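Local coordinates for Mlr3007 protein (Mesorhizobium loti, PDB 3QQM) that probably transfers the amino group of leucine, isoleucine or valine to 2-oxoglutarate, as a pyridoxal-phosphate-dependent aminotransferase of class IV, at residues A[49-60]-A[75-85]. Sequence-based numbering, arbitrary orientation.
With EDO (1,2-ethanediol), chain Q.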
loop_
_atom_site.group_PDB
_atom_site.type_symbol
_atom_site.label_atom_id
_atom_site.label_comp_id
_atom_site.label_asym_id
_atom_site.label_seq_id
_atom_site.Cartn_x
_atom_site.Cartn_y
_atom_site.Cartn_z
ATOM N N PHE A 49 17.718 -10.291 1.975
ATOM C CA PHE A 49 16.836 -11.465 1.909
ATOM C C PHE A 49 17.243 -12.434 0.787
ATOM O O PHE A 49 17.522 -12.006 -0.322
ATOM C CB PHE A 49 15.388 -11.028 1.685
ATOM C CG PHE A 49 14.668 -10.651 2.921
ATOM C CD1 PHE A 49 15.166 -9.678 3.772
ATOM C CD2 PHE A 49 13.440 -11.215 3.204
ATOM C CE1 PHE A 49 14.479 -9.322 4.931
ATOM C CE2 PHE A 49 12.734 -10.858 4.346
ATOM C CZ PHE A 49 13.249 -9.905 5.211
ATOM N N ALA A 50 17.304 -13.728 1.077
ATOM C CA ALA A 50 17.580 -14.701 0.012
ATOM C C ALA A 50 16.311 -14.622 -0.822
ATOM O O ALA A 50 15.222 -14.492 -0.266
ATOM C CB ALA A 50 17.804 -16.107 0.561
ATOM N N CYS A 51 16.455 -14.593 -2.143
ATOM C CA CYS A 51 15.301 -14.476 -3.038
ATOM C C CYS A 51 15.541 -15.202 -4.351
ATOM O O CYS A 51 16.372 -14.787 -5.147
ATOM C CB CYS A 51 15.025 -13.009 -3.322
ATOM S SG CYS A 51 13.472 -12.725 -4.158
ATOM N N ASP A 52 14.817 -16.291 -4.565
ATOM C CA ASP A 52 14.957 -17.100 -5.774
ATOM C C ASP A 52 13.728 -16.870 -6.677
ATOM O O ASP A 52 12.655 -17.383 -6.413
ATOM C CB ASP A 52 15.094 -18.563 -5.397
ATOM C CG ASP A 52 15.229 -19.465 -6.601
ATOM O OD1 ASP A 52 15.133 -18.966 -7.743
ATOM O OD2 ASP A 52 15.434 -20.683 -6.406
ATOM N N PRO A 53 13.893 -16.086 -7.748
ATOM C CA PRO A 53 12.771 -15.778 -8.641
ATOM C C PRO A 53 12.040 -16.998 -9.216
ATOM O O PRO A 53 10.829 -16.927 -9.464
ATOM C CB PRO A 53 13.433 -14.986 -9.757
ATOM C CG PRO A 53 14.624 -14.389 -9.135
ATOM C CD PRO A 53 15.111 -15.345 -8.123
ATOM N N GLN A 54 12.760 -18.092 -9.427
ATOM C CA GLN A 54 12.163 -19.304 -9.976
ATOM C C GLN A 54 11.148 -19.840 -8.955
ATOM O O GLN A 54 10.035 -20.270 -9.315
ATOM C CB GLN A 54 13.270 -20.331 -10.351
ATOM C CG GLN A 54 12.812 -21.529 -11.239
ATOM C CD GLN A 54 14.014 -22.367 -11.855
ATOM O OE1 GLN A 54 15.196 -22.111 -11.562
ATOM N NE2 GLN A 54 13.684 -23.339 -12.730
ATOM N N ARG A 55 11.509 -19.743 -7.681
ATOM C CA ARG A 55 10.645 -20.175 -6.585
ATOM C C ARG A 55 9.416 -19.246 -6.408
ATOM O O ARG A 55 8.308 -19.708 -6.082
ATOM C CB ARG A 55 11.461 -20.234 -5.309
ATOM C CG ARG A 55 10.679 -20.482 -4.061
ATOM C CD ARG A 55 11.603 -20.390 -2.838
ATOM N NE ARG A 55 12.703 -21.366 -2.909
ATOM C CZ ARG A 55 13.610 -21.538 -1.954
ATOM N NH1 ARG A 55 13.534 -20.827 -0.823
ATOM N NH2 ARG A 55 14.578 -22.447 -2.115
ATOM N N ILE A 56 9.630 -17.946 -6.604
ATOM C CA ILE A 56 8.553 -16.974 -6.513
ATOM C C ILE A 56 7.539 -17.305 -7.603
ATOM O O ILE A 56 6.366 -17.371 -7.343
ATOM C CB ILE A 56 9.069 -15.506 -6.665
ATOM C CG1 ILE A 56 9.977 -15.141 -5.499
ATOM C CG2 ILE A 56 7.916 -14.538 -6.750
ATOM C CD1 ILE A 56 9.322 -15.273 -4.165
ATOM N N ALA A 57 8.018 -17.515 -8.823
ATOM C CA ALA A 57 7.136 -17.872 -9.944
ATOM C C ALA A 57 6.383 -19.173 -9.657
ATOM O O ALA A 57 5.233 -19.295 -10.036
ATOM C CB ALA A 57 7.921 -17.985 -11.270
ATOM N N GLU A 58 7.036 -20.133 -8.989
ATOM C CA GLU A 58 6.407 -21.404 -8.662
ATOM C C GLU A 58 5.249 -21.209 -7.720
ATOM O O GLU A 58 4.153 -21.697 -7.998
ATOM C CB GLU A 58 7.404 -22.433 -8.048
ATOM C CG GLU A 58 8.439 -23.042 -9.052
ATOM C CD GLU A 58 9.495 -23.977 -8.393
ATOM O OE1 GLU A 58 10.288 -24.596 -9.165
ATOM O OE2 GLU A 58 9.556 -24.095 -7.123
ATOM N N VAL A 59 5.467 -20.513 -6.602
ATOM C CA VAL A 59 4.370 -20.328 -5.642
ATOM C C VAL A 59 3.204 -19.512 -6.241
ATOM O O VAL A 59 2.044 -19.832 -6.010
ATOM C CB VAL A 59 4.834 -19.729 -4.283
ATOM C CG1 VAL A 59 5.844 -20.637 -3.642
ATOM C CG2 VAL A 59 5.411 -18.319 -4.436
ATOM N N LEU A 60 3.512 -18.478 -7.020
ATOM C CA LEU A 60 2.460 -17.665 -7.651
ATOM C C LEU A 60 1.651 -18.508 -8.660
ATOM O O LEU A 60 0.422 -18.474 -8.656
ATOM C CB LEU A 60 3.044 -16.434 -8.325
ATOM C CG LEU A 60 3.608 -15.390 -7.378
ATOM C CD1 LEU A 60 4.387 -14.313 -8.148
ATOM C CD2 LEU A 60 2.488 -14.791 -6.521
ATOM N N LEU A 75 1.714 -12.290 -1.615
ATOM C CA LEU A 75 3.027 -12.937 -1.763
ATOM C C LEU A 75 3.881 -12.502 -0.589
ATOM O O LEU A 75 3.919 -11.316 -0.290
ATOM C CB LEU A 75 3.690 -12.492 -3.051
ATOM C CG LEU A 75 5.034 -13.121 -3.396
ATOM C CD1 LEU A 75 4.901 -14.634 -3.623
ATOM C CD2 LEU A 75 5.650 -12.416 -4.636
ATOM N N ALA A 76 4.543 -13.448 0.086
ATOM C CA ALA A 76 5.394 -13.134 1.243
ATOM C C ALA A 76 6.740 -13.835 1.144
ATOM O O ALA A 76 6.819 -14.975 0.722
ATOM C CB ALA A 76 4.705 -13.506 2.552
ATOM N N LEU A 77 7.789 -13.125 1.557
ATOM C CA LEU A 77 9.150 -13.636 1.532
ATOM C C LEU A 77 9.859 -13.454 2.880
ATOM O O LEU A 77 9.903 -12.353 3.433
ATOM C CB LEU A 77 9.932 -12.888 0.463
ATOM C CG LEU A 77 11.385 -13.275 0.231
ATOM C CD1 LEU A 77 11.485 -14.696 -0.363
ATOM C CD2 LEU A 77 12.046 -12.229 -0.677
ATOM N N ALA A 78 10.416 -14.537 3.390
ATOM C CA ALA A 78 11.182 -14.522 4.626
ATOM C C ALA A 78 12.669 -14.393 4.261
ATOM O O ALA A 78 13.082 -14.782 3.153
ATOM C CB ALA A 78 10.936 -15.787 5.453
ATOM N N ARG A 79 13.450 -13.839 5.190
ATOM C CA ARG A 79 14.878 -13.619 5.005
ATOM C C ARG A 79 15.641 -14.887 4.563
ATOM O O ARG A 79 16.634 -14.789 3.844
ATOM C CB ARG A 79 15.475 -13.058 6.294
ATOM C CG ARG A 79 16.973 -12.744 6.247
ATOM C CD ARG A 79 17.461 -12.280 7.602
ATOM N NE ARG A 79 16.652 -11.167 8.099
ATOM C CZ ARG A 79 16.825 -9.885 7.756
ATOM N NH1 ARG A 79 17.774 -9.527 6.885
ATOM N NH2 ARG A 79 16.031 -8.949 8.266
ATOM N N ASN A 80 15.181 -16.060 4.978
ATOM C CA ASN A 80 15.837 -17.290 4.562
ATOM C C ASN A 80 15.447 -17.744 3.139
ATOM O O ASN A 80 15.914 -18.798 2.670
ATOM C CB ASN A 80 15.612 -18.424 5.587
ATOM C CG ASN A 80 14.118 -18.766 5.817
ATOM O OD1 ASN A 80 13.221 -18.426 5.023
ATOM N ND2 ASN A 80 13.864 -19.452 6.918
ATOM N N GLY A 81 14.612 -16.956 2.449
ATOM C CA GLY A 81 14.167 -17.311 1.082
ATOM C C GLY A 81 12.827 -18.061 1.042
ATOM O O GLY A 81 12.281 -18.264 -0.039
ATOM N N ASP A 82 12.306 -18.481 2.206
ATOM C CA ASP A 82 11.001 -19.169 2.268
ATOM C C ASP A 82 9.962 -18.203 1.738
ATOM O O ASP A 82 10.029 -16.983 2.021
ATOM C CB ASP A 82 10.626 -19.648 3.697
ATOM C CG ASP A 82 11.520 -20.822 4.214
ATOM O OD1 ASP A 82 12.323 -21.368 3.433
ATOM O OD2 ASP A 82 11.411 -21.194 5.422
ATOM N N ALA A 83 9.032 -18.726 0.943
ATOM C CA ALA A 83 7.984 -17.917 0.329
ATOM C C ALA A 83 6.610 -18.563 0.307
ATOM O O ALA A 83 6.470 -19.781 0.239
ATOM C CB ALA A 83 8.373 -17.566 -1.099
ATOM N N THR A 84 5.593 -17.715 0.346
ATOM C CA THR A 84 4.225 -18.146 0.282
ATOM C C THR A 84 3.436 -17.238 -0.631
ATOM O O THR A 84 3.776 -16.073 -0.818
ATOM C CB THR A 84 3.523 -18.145 1.690
ATOM O OG1 THR A 84 3.472 -16.799 2.212
ATOM C CG2 THR A 84 4.248 -19.078 2.667
ATOM N N ALA A 85 2.384 -17.806 -1.212
ATOM C CA ALA A 85 1.455 -17.080 -2.049
ATOM C C ALA A 85 0.051 -17.596 -1.727
ATOM O O ALA A 85 -0.193 -18.806 -1.682
ATOM C CB ALA A 85 1.775 -17.252 -3.509
HETATM C C1 EDO Q . 7.662 -17.624 4.633
HETATM O O1 EDO Q . 7.168 -17.603 5.972
HETATM C C2 EDO Q . 6.975 -16.561 3.769
HETATM O O2 EDO Q . 5.617 -16.321 4.139
HETATM O O HOH W 1 13.625 -17.555 -2.383
#
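Ala50 N gives a nearly straight hydrogen bond to Arg79 O, 3.0 Å away, and this link between main chains illustrates how a beta hairpin can be tied, through its turn, to the loop that leads into a helix. The turn is a type I beta turn from Ala78 to Gly81, closed by Gly81 N on Ala78 O; overlapping it is an Asx turn, in which Asn80 OD1 accepts from Asp82 N. Gly81 O is gripped twice: by a water that bridges to Asp52 N, and by a weak bond from Arg55 NH1 at 3.0 Å, for which the arginine chain bends at chi3 (-59°). Its guanidinium meets this oxygen at the edge, whereas Asp82 OD1, 4.5 Å from Arg55 NH1, offers charge alone. Asp52 is the N-cap of helix 53-64, its OD1 accepting from Gln54 N. Phe49 lays one ring face over Arg79 CA, 3.6 Å from the ring centroid, with Leu77 O at the ring edge; its CE1 sits over a face of the Arg79 guanidinium, whose NE forms a salt bridge with Asp15. Replacing Phe49 by alanine would probably leave a gap against Arg79 CA and Leu77 and take the ring from the face of the guanidinium, which would still have Asp15. Further along, Leu75 spreads its methyls, CD2 to Ile56 CG2 at 3.8 Å and CD1 to Val59 and Leu60, while Ala83 and Ala85 admit the helix closely. The hairpin of strands 71-78 and 83-89 forms one edge of the four-stranded antiparallel sheet, with 83-89 outermost in this chain, bonded to strand 17-25 through Leu75 and Leu77, with helix 53-64 against it and helix 33-47 touching Phe49, Cys51 and Leu75.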